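Local coordinates for protein (l-alanine dehydrogenase) (Phormidium lapideum, PDB 1PJC) that catalyses the reversible, NAD-dependent oxidative deamination of L-alanine to pyruvate and ammonia, at residues D63-E68 against Y81-K86; V33-Q38 against A55-S60. All coordinates share one frame; numbering follows the deposited sequence.

Contact 1. Residues D63-E68 against Y81-K86; sequences DAWSRE and YDLMQK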
# COMPACT_ATOMS: atom_id res chain seq x y z
N ASP A 63 28.66 -7.85 -44.96
CA ASP A 63 27.49 -8.69 -45.25
C ASP A 63 26.23 -8.16 -44.62
O ASP A 63 25.13 -8.38 -45.13
CB ASP A 63 27.72 -10.11 -44.75
CG ASP A 63 28.90 -10.77 -45.39
OD1 ASP A 63 28.93 -10.85 -46.65
OD2 ASP A 63 29.75 -11.26 -44.63
N ALA A 64 26.38 -7.51 -43.47
CA ALA A 64 25.25 -6.97 -42.76
C ALA A 64 24.86 -5.60 -43.29
O ALA A 64 23.66 -5.28 -43.38
CB ALA A 64 25.55 -6.91 -41.28
N TRP A 65 25.87 -4.81 -43.69
CA TRP A 65 25.61 -3.47 -44.22
C TRP A 65 25.06 -3.44 -45.64
O TRP A 65 24.51 -2.42 -46.09
CB TRP A 65 26.86 -2.69 -44.20
CG TRP A 65 27.01 -1.94 -43.03
CD1 TRP A 65 27.84 -2.23 -41.98
CD2 TRP A 65 26.39 -0.67 -42.72
NE1 TRP A 65 27.79 -1.23 -41.05
CE2 TRP A 65 26.88 -0.27 -41.47
CE3 TRP A 65 25.45 0.14 -43.37
CZ2 TRP A 65 26.51 0.93 -40.86
CZ3 TRP A 65 25.06 1.32 -42.76
CH2 TRP A 65 25.60 1.70 -41.52
N SER A 66 25.23 -4.55 -46.33
CA SER A 66 24.82 -4.68 -47.73
C SER A 66 23.33 -4.87 -47.98
O SER A 66 22.92 -5.13 -49.12
CB SER A 66 25.57 -5.86 -48.33
OG SER A 66 26.08 -6.69 -47.28
N ARG A 67 22.52 -4.72 -46.96
CA ARG A 67 21.09 -4.93 -47.11
C ARG A 67 20.31 -3.70 -47.41
O ARG A 67 20.80 -2.59 -47.23
CB ARG A 67 20.54 -5.66 -45.90
CG ARG A 67 21.40 -6.84 -45.49
CD ARG A 67 21.49 -7.82 -46.62
NE ARG A 67 22.56 -8.78 -46.40
CZ ARG A 67 22.66 -9.95 -47.04
NH1 ARG A 67 21.75 -10.31 -47.93
NH2 ARG A 67 23.67 -10.77 -46.76
N GLU A 68 19.08 -3.91 -47.87
CA GLU A 68 18.20 -2.81 -48.26
C GLU A 68 17.80 -2.00 -47.09
O GLU A 68 17.37 -0.86 -47.25
CB GLU A 68 16.96 -3.35 -48.94
CG GLU A 68 17.19 -4.65 -49.62
CD GLU A 68 15.92 -5.23 -50.10
OE1 GLU A 68 15.81 -6.47 -50.16
OE2 GLU A 68 14.97 -4.43 -50.31
N TYR A 81 31.86 4.08 -43.12
CA TYR A 81 31.37 4.93 -44.18
C TYR A 81 31.38 4.23 -45.54
O TYR A 81 30.47 4.41 -46.35
CB TYR A 81 32.20 6.17 -44.25
CG TYR A 81 31.85 7.18 -43.21
CD1 TYR A 81 30.91 6.91 -42.21
CD2 TYR A 81 32.45 8.42 -43.21
CE1 TYR A 81 30.58 7.86 -41.28
CE2 TYR A 81 32.15 9.36 -42.27
CZ TYR A 81 31.24 9.09 -41.31
OH TYR A 81 31.00 10.11 -40.41
N ASP A 82 32.40 3.42 -45.78
CA ASP A 82 32.53 2.70 -47.03
C ASP A 82 31.57 1.53 -47.21
O ASP A 82 31.39 1.04 -48.33
CB ASP A 82 33.97 2.24 -47.21
CG ASP A 82 34.83 3.28 -47.95
OD1 ASP A 82 35.30 4.24 -47.29
OD2 ASP A 82 34.99 3.15 -49.19
N LEU A 83 30.95 1.11 -46.11
CA LEU A 83 29.99 -0.02 -46.12
C LEU A 83 28.58 0.40 -46.56
O LEU A 83 27.79 -0.42 -47.01
CB LEU A 83 29.93 -0.65 -44.73
CG LEU A 83 30.94 -1.72 -44.36
CD1 LEU A 83 31.96 -1.88 -45.39
CD2 LEU A 83 31.58 -1.47 -43.00
N MET A 84 28.28 1.67 -46.41
CA MET A 84 26.97 2.18 -46.77
C MET A 84 26.71 2.06 -48.29
O MET A 84 27.66 2.07 -49.09
CB MET A 84 26.86 3.64 -46.34
CG MET A 84 27.29 3.94 -44.90
SD MET A 84 26.94 5.71 -44.48
CE MET A 84 27.74 5.85 -42.87
N GLN A 85 25.42 2.00 -48.66
CA GLN A 85 24.95 1.86 -50.06
C GLN A 85 23.94 2.94 -50.47
O GLN A 85 23.15 3.42 -49.67
CB GLN A 85 24.28 0.50 -50.27
CG GLN A 85 24.79 -0.58 -49.36
CD GLN A 85 25.92 -1.36 -49.97
OE1 GLN A 85 27.02 -1.48 -49.40
NE2 GLN A 85 25.66 -1.94 -51.13
N LYS A 86 23.93 3.26 -51.76
CA LYS A 86 23.08 4.31 -52.30
C LYS A 86 21.63 4.26 -51.94
O LYS A 86 21.03 5.30 -51.61
CB LYS A 86 23.25 4.47 -53.82
CG LYS A 86 22.16 5.36 -54.45
CD LYS A 86 22.44 5.73 -55.92
CE LYS A 86 21.77 7.09 -56.29
NZ LYS A 86 20.77 6.97 -57.42
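One face of the Trp65 indole is taken by Leu83, whose CB sits 3.9 Å from the centroid of the five-membered ring and only 23° off its normal, a CH-pi contact made over the pyrrole part of the ring system. The CB of Leu83 is 3.6 Å from CG of Trp65, and its CD2 continues outward to 4.0 Å from CD1 of the same ring. The two side chains cross at about a right angle. The benzo part of the indole has a different neighbour: Met84 lies alongside, pointing the same way, with its CG 4.1 Å from CZ3 of Trp65. Past CG the methionine chain is extended (chi2 -175°); Met84 also packs on Gln105 and Leu106 of helix 100-109. CG of Gln85 lies 3.8 Å from the carbonyl O of Trp65. No hydrogen bond is assigned between the two segments; the indole NE1 donates to Glu80 OE1. The second flat group, the Arg67 guanidinium, turns back on its own segment: NE gives a bond of 2.9 Å to the carbonyl O of Asp63, which lies at the edge of the guanidinium, and NH1 forms a salt bridge with Glu2. Trp65 ends helix 61-65, and the chain then turns through Ser66, whose OG bonds the carbonyl O of Lys62, into strand 69-71. The contact joins the end of that helix to the loop leading into strand 89-92, and Met84 in turn touches helix 100-109.

Contact 2. Residues V33-Q38 against A55-S60; sequences VFIETQ and AQVVPS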
# COMPACT_ATOMS: atom_id res chain seq x y z
N VAL A 33 16.44 -11.81 -42.29
CA VAL A 33 17.35 -11.00 -41.55
C VAL A 33 18.74 -11.53 -41.46
O VAL A 33 18.96 -12.69 -41.14
CB VAL A 33 16.83 -10.81 -40.13
CG1 VAL A 33 17.69 -9.85 -39.37
CG2 VAL A 33 15.32 -10.37 -40.16
N PHE A 34 19.70 -10.66 -41.68
CA PHE A 34 21.08 -11.04 -41.63
C PHE A 34 21.77 -10.31 -40.54
O PHE A 34 21.72 -9.07 -40.47
CB PHE A 34 21.73 -10.74 -42.97
CG PHE A 34 20.96 -11.27 -44.12
CD1 PHE A 34 19.80 -10.62 -44.55
CD2 PHE A 34 21.29 -12.50 -44.67
CE1 PHE A 34 19.03 -11.14 -45.53
CE2 PHE A 34 20.53 -13.03 -45.67
CZ PHE A 34 19.37 -12.34 -46.10
N ILE A 35 22.38 -11.06 -39.65
CA ILE A 35 23.06 -10.49 -38.51
C ILE A 35 24.52 -10.92 -38.40
O ILE A 35 24.86 -12.10 -38.54
CB ILE A 35 22.29 -10.76 -37.14
CG1 ILE A 35 23.26 -10.78 -35.96
CG2 ILE A 35 21.56 -12.06 -37.19
CD1 ILE A 35 22.64 -10.41 -34.69
N GLU A 36 25.37 -9.95 -38.13
CA GLU A 36 26.76 -10.22 -37.97
C GLU A 36 26.99 -11.02 -36.71
O GLU A 36 26.42 -10.76 -35.65
CB GLU A 36 27.55 -8.92 -37.91
CG GLU A 36 29.00 -9.10 -37.70
CD GLU A 36 29.73 -7.77 -37.56
OE1 GLU A 36 29.08 -6.72 -37.71
OE2 GLU A 36 30.93 -7.79 -37.22
N THR A 37 27.85 -11.99 -36.84
CA THR A 37 28.23 -12.83 -35.75
C THR A 37 28.63 -12.02 -34.54
O THR A 37 29.44 -11.06 -34.65
CB THR A 37 29.51 -13.59 -36.13
OG1 THR A 37 29.41 -14.00 -37.49
CG2 THR A 37 29.68 -14.75 -35.26
N GLN A 38 28.18 -12.45 -33.38
CA GLN A 38 28.56 -11.77 -32.14
C GLN A 38 27.89 -10.42 -32.01
O GLN A 38 28.15 -9.73 -31.08
CB GLN A 38 30.10 -11.56 -32.09
CG GLN A 38 30.97 -12.84 -32.00
CD GLN A 38 30.20 -14.08 -31.49
OE1 GLN A 38 30.20 -14.37 -30.29
NE2 GLN A 38 29.64 -14.87 -32.41
N ALA A 55 17.12 -16.08 -38.15
CA ALA A 55 18.12 -15.19 -38.67
C ALA A 55 19.14 -15.96 -39.41
O ALA A 55 19.43 -17.08 -39.06
CB ALA A 55 18.81 -14.43 -37.53
N GLN A 56 19.75 -15.31 -40.39
CA GLN A 56 20.91 -15.83 -41.07
C GLN A 56 22.06 -15.07 -40.41
O GLN A 56 22.04 -13.84 -40.33
CB GLN A 56 20.87 -15.52 -42.57
CG GLN A 56 19.47 -15.32 -43.09
CD GLN A 56 19.19 -16.13 -44.30
OE1 GLN A 56 18.07 -16.15 -44.80
NE2 GLN A 56 20.22 -16.81 -44.80
N VAL A 57 22.99 -15.80 -39.84
CA VAL A 57 24.11 -15.17 -39.19
C VAL A 57 25.26 -14.98 -40.18
O VAL A 57 25.82 -15.95 -40.68
CB VAL A 57 24.61 -16.00 -38.00
CG1 VAL A 57 26.00 -15.51 -37.54
CG2 VAL A 57 23.59 -15.93 -36.83
N VAL A 58 25.60 -13.73 -40.47
CA VAL A 58 26.69 -13.43 -41.38
C VAL A 58 28.02 -13.14 -40.67
O VAL A 58 28.06 -12.51 -39.60
CB VAL A 58 26.34 -12.31 -42.33
CG1 VAL A 58 25.05 -12.65 -43.12
CG2 VAL A 58 26.23 -10.99 -41.57
N PRO A 59 29.11 -13.55 -41.30
CA PRO A 59 30.46 -13.44 -40.73
C PRO A 59 31.11 -12.06 -40.70
O PRO A 59 32.13 -11.86 -40.04
CB PRO A 59 31.29 -14.35 -41.65
CG PRO A 59 30.58 -14.24 -43.02
CD PRO A 59 29.17 -13.66 -42.77
N SER A 60 30.56 -11.12 -41.46
CA SER A 60 31.18 -9.82 -41.53
C SER A 60 30.18 -8.68 -41.56
O SER A 60 28.99 -8.85 -41.95
CB SER A 60 32.10 -9.74 -42.77
OG SER A 60 31.38 -9.30 -43.92
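Val33 to Glu36 and Gln56 to Val58 run as neighbouring parallel strands, their axes 4.3 Å apart at the closest and turned by 37°. The bonds alternate in parallel fashion: Gln56 N gives to Val33 O, Ile35 N to Gln56 O at 2.9 Å, Val58 N to Ile35 O, and Thr37 N to Val58 O. The first two are nearly straight; Val58 N instead approaches Ile35 O from above the carbonyl plane, in a more bent bond. Val58 O is gripped twice, because Thr37 OG1, set beside its own backbone N (chi1 -40°), reaches it at 2.9 Å from above the carbonyl plane. Phe34, Gln56 and Val58 share one face of the sheet. The ring lies beside the Gln56 chain, CE2 3.6 Å from CG, with ring and amide planes 26° apart, while CG1 of Val58 comes in at the ring's edge and lies 3.8 Å from CB of Phe34. Were Phe34 replaced by an alanine, the Gln56 chain would probably lose the surface it lies along, and Arg67 its cation-pi partner. On the other face CG2 of Ile35 meets CB of Ala55 at 3.6 Å, and Tyr50, Val51 and Asp47 of helix 47-53 lie over Ile35 and Val57. Glu36 sends its carboxylate to the backbone N of Lys7, and Ser60 N-caps helix 61-65, its OG also bonding Asp63 OD2. Strand 32-36, helix 47-53 and strand 56-58 make a beta-alpha-beta crossover, the building unit of the Rossmann-like N-terminal domain of alanine dehydrogenases.

Both contacts belong to the N-terminal family region, with centres about 14 Å apart and each about 26 Å from the centre of the chain. They follow in series: contact 2 closes at Ser60 before contact 1 opens at Asp63, strand 56-58 passing directly into helix 61-65. There they touch, CB of Asp63 lying 3.5 Å from CB of Val58. Contact 2 forms the outer margin of the large mixed sheet within this chain; contact 1 joins the next helix to the approach to strand 89-92, further across that sheet. Strands 2-5 and 69-71 lie between strands 32-36 and 89-92, so the chain crosses from the sheet's edge toward its middle between the two contacts.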